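Local atomic coordinates of putative capsular polysaccharide biosynthesis protein (Streptococcus pneumoniae serotype 4, PDB entry 6EWJ), a protein that probably acts as a pyridoxal phosphate-dependent sugar aminotransferase in the biosynthesis of pneumococcal teichoic acid. Residues L70-L75 / S95-V100; A66-I71 / F196-F201. All coordinates share one frame; numbering follows the deposited sequence.

Interaction 1 of 2, residues L70-L75 / S95-V100; sequences LILRVL and SVITHV
The guanidinium of Arg73 lies flat against Val100: CG1 of the valine stands over the centre of one face, 3.8 Å above its plane, while water 1 sits in plane at the edge and accepts from Arg73 NH1 at 3.0 Å. The same water reaches His99 O only through a weak bond. His99 turns one ring face to Ser95 O, 3.0 Å above the plane and offset toward the rim. Extended from CG to NE, the Arg73 chain slides past Val100 in the opposite direction, and Val100 CG1 also touches Arg73 CG, at 3.7 Å. The arginine charge is probably balanced largely by Glu69, whose OE2 forms a salt bridge with NH2 and whose OE1 is hydrogen-bonded to His99 ND1; one carboxylate thereby ties the two polar ends together. The helices concerned, 64-74 and 92-99, pack beside the central sheet of the large domain of a fold-type I aminotransferase; the axes of segments 70-74 and 95-99 approach to 9.9 Å with a crossing angle of -39°. Away from the guanidinium, buried Leu72 packs on the other helix. With its CG anti to the carbonyl carbon (chi1 -62°), it sends CD1 across the neighbouring helix, meeting Val96 CG2 at 3.8 Å at about a right angle. Leu72 CB meets Val100 CG1 at 4.2 Å. At the subunit boundary, His99 NE2 bonds to Pro260 O of the second subunit, and its ring stacks on Tyr262 of that chain.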
ATOM      1  N   LEU A  70      -2.440  -9.421  -4.886  1.00 18.57           N
ATOM      2  CA  LEU A  70      -2.526  -9.127  -6.329  1.00 18.58           C
ATOM      3  C   LEU A  70      -2.495 -10.373  -7.179  1.00 19.14           C
ATOM      4  O   LEU A  70      -3.192 -10.445  -8.180  1.00 19.27           O
ATOM      5  CB  LEU A  70      -1.487  -8.117  -6.791  1.00 18.77           C
ATOM      6  CG  LEU A  70      -1.732  -6.661  -6.317  1.00 18.17           C
ATOM      7  CD1 LEU A  70      -0.842  -5.734  -7.124  1.00 18.15           C
ATOM      8  CD2 LEU A  70      -3.186  -6.210  -6.387  1.00 18.19           C
ATOM      9  N   ILE A  71      -1.711 -11.361  -6.771  1.00 18.79           N
ATOM     10  CA  ILE A  71      -1.717 -12.652  -7.463  1.00 19.23           C
ATOM     11  C   ILE A  71      -3.153 -13.219  -7.501  1.00 19.56           C
ATOM     12  O   ILE A  71      -3.663 -13.608  -8.555  1.00 19.73           O
ATOM     13  CB  ILE A  71      -0.734 -13.652  -6.799  1.00 19.38           C
ATOM     14  CG1 ILE A  71       0.711 -13.169  -7.008  1.00 19.10           C
ATOM     15  CG2 ILE A  71      -0.932 -15.053  -7.370  1.00 20.01           C
ATOM     16  CD1 ILE A  71       1.752 -13.877  -6.170  1.00 19.10           C
ATOM     17  N   LEU A  72      -3.792 -13.236  -6.323  1.00 19.06           N
ATOM     18  CA  LEU A  72      -5.160 -13.670  -6.257  1.00 19.57           C
ATOM     19  C   LEU A  72      -6.072 -12.842  -7.119  1.00 19.91           C
ATOM     20  O   LEU A  72      -6.959 -13.388  -7.765  1.00 20.20           O
ATOM     21  CB  LEU A  72      -5.665 -13.688  -4.812  1.00 19.28           C
ATOM     22  CG  LEU A  72      -4.975 -14.622  -3.835  1.00 18.72           C
ATOM     23  CD1 LEU A  72      -5.731 -14.552  -2.509  1.00 18.60           C
ATOM     24  CD2 LEU A  72      -4.904 -16.046  -4.351  1.00 19.15           C
ATOM     25  N   ARG A  73      -5.887 -11.514  -7.128  1.00 19.91           N
ATOM     26  CA  ARG A  73      -6.745 -10.671  -7.962  1.00 20.67           C
ATOM     27  C   ARG A  73      -6.474 -10.848  -9.468  1.00 21.24           C
ATOM     28  O   ARG A  73      -7.401 -10.796 -10.273  1.00 21.54           O
ATOM     29  CB  ARG A  73      -6.671  -9.201  -7.556  1.00 20.65           C
ATOM     30  CG  ARG A  73      -7.206  -8.954  -6.165  1.00 20.42           C
ATOM     31  CD  ARG A  73      -7.182  -7.490  -5.788  1.00 20.39           C
ATOM     32  NE  ARG A  73      -7.745  -7.310  -4.458  1.00 20.56           N
ATOM     33  CZ  ARG A  73      -9.029  -7.315  -4.132  1.00 21.48           C
ATOM     34  NH1 ARG A  73     -10.002  -7.438  -5.031  1.00 22.35           N
ATOM     35  NH2 ARG A  73      -9.363  -7.164  -2.851  1.00 21.90           N
ATOM     36  N   VAL A  74      -5.229 -11.134  -9.839  1.00 21.34           N
ATOM     37  CA  VAL A  74      -4.886 -11.391 -11.265  1.00 22.05           C
ATOM     38  C   VAL A  74      -5.562 -12.720 -11.694  1.00 23.61           C
ATOM     39  O   VAL A  74      -6.207 -12.807 -12.749  1.00 23.88           O
ATOM     40  CB  VAL A  74      -3.374 -11.429 -11.475  1.00 21.76           C
ATOM     41  CG1 VAL A  74      -3.007 -12.097 -12.795  1.00 22.45           C
ATOM     42  CG2 VAL A  74      -2.792 -10.013 -11.365  1.00 21.16           C
ATOM     43  N   LEU A  75      -5.489 -13.715 -10.813  1.00 23.77           N
ATOM     44  CA  LEU A  75      -6.226 -14.970 -11.026  1.00 25.24           C
ATOM     45  C   LEU A  75      -7.772 -14.866 -10.967  1.00 26.35           C
ATOM     46  O   LEU A  75      -8.464 -15.835 -11.299  1.00 27.18           O
ATOM     47  CB  LEU A  75      -5.732 -16.016 -10.025  1.00 24.39           C
ATOM     48  CG  LEU A  75      -4.278 -16.443 -10.191  1.00 23.91           C
ATOM     49  CD1 LEU A  75      -3.886 -17.343  -9.051  1.00 23.35           C
ATOM     50  CD2 LEU A  75      -4.037 -17.117 -11.546  1.00 25.00           C
ATOM     51  N   SER A  95      -5.318 -13.905   5.310  1.00 19.20           N
ATOM     52  CA  SER A  95      -6.137 -12.705   5.287  1.00 19.05           C
ATOM     53  C   SER A  95      -6.435 -12.220   3.876  1.00 18.52           C
ATOM     54  O   SER A  95      -7.536 -11.760   3.598  1.00 19.47           O
ATOM     55  CB  SER A  95      -5.453 -11.568   6.038  1.00 18.72           C
ATOM     56  OG  SER A  95      -4.228 -11.230   5.451  1.00 17.65           O
ATOM     57  N   VAL A  96      -5.489 -12.386   2.976  1.00 17.12           N
ATOM     58  CA  VAL A  96      -5.707 -11.958   1.582  1.00 17.11           C
ATOM     59  C   VAL A  96      -6.819 -12.733   0.881  1.00 17.69           C
ATOM     60  O   VAL A  96      -7.430 -12.226  -0.046  1.00 18.14           O
ATOM     61  CB  VAL A  96      -4.392 -12.016   0.743  1.00 16.44           C
ATOM     62  CG1 VAL A  96      -3.292 -11.114   1.341  1.00 15.87           C
ATOM     63  CG2 VAL A  96      -3.895 -13.412   0.566  1.00 16.57           C
ATOM     64  N   ILE A  97      -7.050 -13.977   1.313  1.00 18.04           N
ATOM     65  CA  ILE A  97      -8.122 -14.803   0.781  1.00 18.78           C
ATOM     66  C   ILE A  97      -9.433 -14.136   1.109  1.00 19.73           C
ATOM     67  O   ILE A  97     -10.323 -13.987   0.237  1.00 20.50           O
ATOM     68  CB  ILE A  97      -8.101 -16.212   1.369  1.00 19.06           C
ATOM     69  CG1 ILE A  97      -6.746 -16.900   1.067  1.00 18.76           C
ATOM     70  CG2 ILE A  97      -9.260 -17.027   0.810  1.00 19.80           C
ATOM     71  CD1 ILE A  97      -6.472 -18.121   1.897  1.00 19.26           C
ATOM     72  N   THR A  98      -9.548 -13.661   2.347  1.00 19.97           N
ATOM     73  CA  THR A  98     -10.795 -13.006   2.764  1.00 20.88           C
ATOM     74  C   THR A  98     -10.912 -11.653   2.062  1.00 20.99           C
ATOM     75  O   THR A  98     -12.033 -11.219   1.742  1.00 22.02           O
ATOM     76  CB  THR A  98     -10.923 -12.860   4.289  1.00 21.09           C
ATOM     77  OG1 THR A  98      -9.942 -11.949   4.778  1.00 20.95           O
ATOM     78  CG2 THR A  98     -10.738 -14.218   4.984  1.00 21.40           C
ATOM     79  N   HIS A  99      -9.789 -10.993   1.796  1.00 20.35           N
ATOM     80  CA  HIS A  99      -9.822  -9.714   1.096  1.00 20.01           C
ATOM     81  C   HIS A  99     -10.476  -9.767  -0.261  1.00 21.08           C
ATOM     82  O   HIS A  99     -11.239  -8.850  -0.620  1.00 21.28           O
ATOM     83  CB  HIS A  99      -8.448  -9.104   0.932  1.00 18.89           C
ATOM     84  CG  HIS A  99      -7.809  -8.707   2.221  1.00 18.53           C
ATOM     85  ND1 HIS A  99      -6.540  -8.176   2.279  1.00 17.65           N
ATOM     86  CD2 HIS A  99      -8.258  -8.761   3.502  1.00 18.37           C
ATOM     87  CE1 HIS A  99      -6.220  -7.936   3.534  1.00 17.48           C
ATOM     88  NE2 HIS A  99      -7.234  -8.325   4.304  1.00 17.90           N
ATOM     89  N   VAL A 100     -10.222 -10.832  -1.014  1.00 20.48           N
ATOM     90  CA  VAL A 100     -10.816 -10.989  -2.336  1.00 21.14           C
ATOM     91  C   VAL A 100     -12.180 -11.655  -2.285  1.00 22.16           C
ATOM     92  O   VAL A 100     -12.830 -11.854  -3.304  1.00 22.97           O
ATOM     93  CB  VAL A 100      -9.865 -11.761  -3.301  1.00 20.99           C
ATOM     94  CG1 VAL A 100      -8.556 -11.054  -3.399  1.00 20.18           C
ATOM     95  CG2 VAL A 100      -9.674 -13.221  -2.863  1.00 21.56           C
TER
HETATM   96  O   HOH W   1     -12.564  -7.578  -3.454  1.00 25.83           O

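Interaction 2 of 2, residues A66-I71 / F196-F201; sequences AALELI and FTSFSF
Ile71 meets Phe196 and the strand backbone beyond it through two branches that leave CB in different directions. The short one, CG2, lies anti to the backbone N and reaches Phe196 CB at 3.8 Å; it is equally near Phe196 CG, approaching the ring obliquely. The longer one runs through CG1, which chi1 of -67° sets anti to the carbonyl carbon, and the extended chi2 of 168° carries CD1 onward to the strand. There CD1 touches Phe196 CB and comes to 4.0 Å from Thr197 O, so a methyl group covers the peptide that follows the aromatic residue. One turn earlier on the helix the spacing tightens: the CA atoms of Leu68 and Ser198 are 5.6 Å apart. Small side chains accommodate this approach, with Ala67 CB resting on Ser198 CB at 3.9 Å. Leu68 places CD1 3.6 Å from Ser198 OG, with CB also near it, an apolar cover for a buried hydroxyl which makes a weak hydrogen bond to Ser175 O on the adjoining strand. Phe196 is further flanked by Met228 of helix 225-236. The segment axes lie 7.7 Å apart at 161°, so helix and strand run nearly antiparallel. This is a helix laid against the mixed seven-stranded sheet of the large domain in fold-type I aminotransferases, with Ser200 of the pyridoxal phosphate site at the strand's end.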
ATOM      1  N   ALA A  66       0.581  -7.303  -0.158  1.00 15.64           N
ATOM      2  CA  ALA A  66       0.154  -6.747  -1.439  1.00 15.71           C
ATOM      3  C   ALA A  66       0.379  -7.697  -2.611  1.00 15.94           C
ATOM      4  O   ALA A  66      -0.503  -7.843  -3.479  1.00 16.06           O
ATOM      5  CB  ALA A  66       0.807  -5.409  -1.703  1.00 15.60           C
ATOM      6  N   ALA A  67       1.581  -8.313  -2.681  1.00 16.17           N
ATOM      7  CA  ALA A  67       1.910  -9.201  -3.774  1.00 16.70           C
ATOM      8  C   ALA A  67       1.012 -10.407  -3.817  1.00 17.24           C
ATOM      9  O   ALA A  67       0.479 -10.773  -4.869  1.00 16.63           O
ATOM     10  CB  ALA A  67       3.377  -9.640  -3.691  1.00 17.37           C
ATOM     11  N   LEU A  68       0.836 -11.059  -2.657  1.00 17.79           N
ATOM     12  CA  LEU A  68      -0.024 -12.244  -2.588  1.00 18.10           C
ATOM     13  C   LEU A  68      -1.480 -11.887  -2.936  1.00 17.90           C
ATOM     14  O   LEU A  68      -2.132 -12.552  -3.757  1.00 17.51           O
ATOM     15  CB  LEU A  68       0.060 -12.888  -1.207  1.00 18.57           C
ATOM     16  CG  LEU A  68      -0.377 -14.338  -1.009  1.00 19.91           C
ATOM     17  CD1 LEU A  68       0.265 -15.320  -1.991  1.00 20.43           C
ATOM     18  CD2 LEU A  68      -0.104 -14.757   0.446  1.00 20.14           C
ATOM     19  N   GLU A  69      -1.995 -10.813  -2.367  1.00 17.83           N
ATOM     20  CA  GLU A  69      -3.317 -10.336  -2.799  1.00 18.59           C
ATOM     21  C   GLU A  69      -3.416 -10.129  -4.301  1.00 18.52           C
ATOM     22  O   GLU A  69      -4.441 -10.507  -4.924  1.00 19.26           O
ATOM     23  CB  GLU A  69      -3.777  -9.054  -2.040  1.00 18.93           C
ATOM     24  CG  GLU A  69      -5.254  -8.784  -2.226  1.00 20.24           C
ATOM     25  CD  GLU A  69      -5.873  -7.813  -1.197  1.00 21.43           C
ATOM     26  OE1 GLU A  69      -5.359  -7.684  -0.059  1.00 22.31           O
ATOM     27  OE2 GLU A  69      -6.921  -7.197  -1.499  1.00 21.30           O
ATOM     28  N   LEU A  70      -2.440  -9.421  -4.886  1.00 18.57           N
ATOM     29  CA  LEU A  70      -2.526  -9.127  -6.329  1.00 18.58           C
ATOM     30  C   LEU A  70      -2.495 -10.373  -7.179  1.00 19.14           C
ATOM     31  O   LEU A  70      -3.192 -10.445  -8.180  1.00 19.27           O
ATOM     32  CB  LEU A  70      -1.487  -8.117  -6.791  1.00 18.77           C
ATOM     33  CG  LEU A  70      -1.732  -6.661  -6.317  1.00 18.17           C
ATOM     34  CD1 LEU A  70      -0.842  -5.734  -7.124  1.00 18.15           C
ATOM     35  CD2 LEU A  70      -3.186  -6.210  -6.387  1.00 18.19           C
ATOM     36  N   ILE A  71      -1.711 -11.361  -6.771  1.00 18.79           N
ATOM     37  CA  ILE A  71      -1.717 -12.652  -7.463  1.00 19.23           C
ATOM     38  C   ILE A  71      -3.153 -13.219  -7.501  1.00 19.56           C
ATOM     39  O   ILE A  71      -3.663 -13.608  -8.555  1.00 19.73           O
ATOM     40  CB  ILE A  71      -0.734 -13.652  -6.799  1.00 19.38           C
ATOM     41  CG1 ILE A  71       0.711 -13.169  -7.008  1.00 19.10           C
ATOM     42  CG2 ILE A  71      -0.932 -15.053  -7.370  1.00 20.01           C
ATOM     43  CD1 ILE A  71       1.752 -13.877  -6.170  1.00 19.10           C
ATOM     44  N   PHE A 196       3.130 -19.106  -9.107  1.00 22.27           N
ATOM     45  CA  PHE A 196       3.407 -17.719  -8.706  1.00 20.67           C
ATOM     46  C   PHE A 196       4.073 -17.755  -7.340  1.00 19.84           C
ATOM     47  O   PHE A 196       3.842 -18.708  -6.551  1.00 19.95           O
ATOM     48  CB  PHE A 196       2.106 -16.875  -8.609  1.00 20.51           C
ATOM     49  CG  PHE A 196       1.392 -16.673  -9.901  1.00 21.04           C
ATOM     50  CD1 PHE A 196       0.561 -17.662 -10.413  1.00 22.00           C
ATOM     51  CD2 PHE A 196       1.491 -15.479 -10.581  1.00 21.08           C
ATOM     52  CE1 PHE A 196      -0.108 -17.477 -11.604  1.00 22.60           C
ATOM     53  CE2 PHE A 196       0.809 -15.265 -11.767  1.00 21.79           C
ATOM     54  CZ  PHE A 196       0.012 -16.269 -12.290  1.00 22.70           C
ATOM     55  N   THR A 197       4.866 -16.725  -7.046  1.00 19.03           N
ATOM     56  CA  THR A 197       5.532 -16.596  -5.753  1.00 18.59           C
ATOM     57  C   THR A 197       5.447 -15.152  -5.235  1.00 18.28           C
ATOM     58  O   THR A 197       5.698 -14.200  -5.997  1.00 18.28           O
ATOM     59  CB  THR A 197       7.005 -17.059  -5.829  1.00 18.84           C
ATOM     60  OG1 THR A 197       7.063 -18.394  -6.365  1.00 18.94           O
ATOM     61  CG2 THR A 197       7.679 -17.037  -4.467  1.00 18.26           C
ATOM     62  N   SER A 198       5.148 -14.995  -3.944  1.00 17.83           N
ATOM     63  CA  SER A 198       5.366 -13.717  -3.233  1.00 17.73           C
ATOM     64  C   SER A 198       6.557 -13.756  -2.296  1.00 17.03           C
ATOM     65  O   SER A 198       6.740 -14.693  -1.549  1.00 17.07           O
ATOM     66  CB  SER A 198       4.127 -13.274  -2.382  1.00 17.87           C
ATOM     67  OG  SER A 198       3.686 -14.359  -1.611  1.00 19.80           O
ATOM     68  N   PHE A 199       7.295 -12.675  -2.293  1.00 16.77           N
ATOM     69  CA  PHE A 199       8.410 -12.440  -1.408  1.00 16.59           C
ATOM     70  C   PHE A 199       8.184 -11.221  -0.543  1.00 16.39           C
ATOM     71  O   PHE A 199       7.431 -10.290  -0.920  1.00 16.43           O
ATOM     72  CB  PHE A 199       9.673 -12.182  -2.244  1.00 17.00           C
ATOM     73  CG  PHE A 199      10.171 -13.387  -3.009  1.00 17.34           C
ATOM     74  CD1 PHE A 199      10.878 -14.381  -2.368  1.00 17.60           C
ATOM     75  CD2 PHE A 199       9.973 -13.493  -4.400  1.00 18.06           C
ATOM     76  CE1 PHE A 199      11.339 -15.515  -3.060  1.00 18.15           C
ATOM     77  CE2 PHE A 199      10.439 -14.605  -5.105  1.00 18.10           C
ATOM     78  CZ  PHE A 199      11.134 -15.592  -4.433  1.00 18.73           C
ATOM     79  N   SER A 200       8.890 -11.177   0.582  1.00 16.35           N
ATOM     80  CA  SER A 200       8.734 -10.088   1.551  1.00 16.29           C
ATOM     81  C   SER A 200      10.121  -9.497   1.745  1.00 16.77           C
ATOM     82  O   SER A 200      11.061 -10.236   1.953  1.00 17.36           O
ATOM     83  CB  SER A 200       8.263 -10.553   2.926  1.00 15.81           C
ATOM     84  OG  SER A 200       8.237  -9.481   3.855  1.00 16.18           O
ATOM     85  N   PHE A 201      10.160  -8.168   1.791  1.00 16.79           N
ATOM     86  CA  PHE A 201      11.346  -7.408   2.121  1.00 17.62           C
ATOM     87  C   PHE A 201      11.078  -6.539   3.336  1.00 17.92           C
ATOM     88  O   PHE A 201      11.673  -5.454   3.513  1.00 17.77           O
ATOM     89  CB  PHE A 201      11.777  -6.512   0.914  1.00 18.05           C
ATOM     90  CG  PHE A 201      11.704  -7.164  -0.421  1.00 17.97           C
ATOM     91  CD1 PHE A 201      12.116  -8.478  -0.635  1.00 18.87           C
ATOM     92  CD2 PHE A 201      11.330  -6.427  -1.511  1.00 18.63           C
ATOM     93  CE1 PHE A 201      12.066  -9.047  -1.904  1.00 18.94           C
ATOM     94  CE2 PHE A 201      11.334  -6.977  -2.803  1.00 18.87           C
ATOM     95  CZ  PHE A 201      11.660  -8.285  -2.982  1.00 18.99           C
TER

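Interactions 1 and 2 use different sides of helix 64-74, and their centres are 10 Å apart. Leu70 and Ile71 belong to both ranges, yet it is Leu72 and Arg73 that touch segment 95-100, whereas Ala67, Leu68 and Ile71 touch strand 196-200. Direct packing joins the two contacts: Val96 CG2 lies 4.0 Å from Leu68 CG, and Leu75 CD2 lies 3.9 Å from Phe196 CE1. The helix starts at Ala64 and Thr65, which bind pyridoxal phosphate in another structure of this protein. The side chain of Val96 is about 4 Å from that of Thr65, and that of Ser198 about 5 Å from that of Ala64. Both contacts therefore border the cofactor site, which holds no pyridoxal phosphate in this chain.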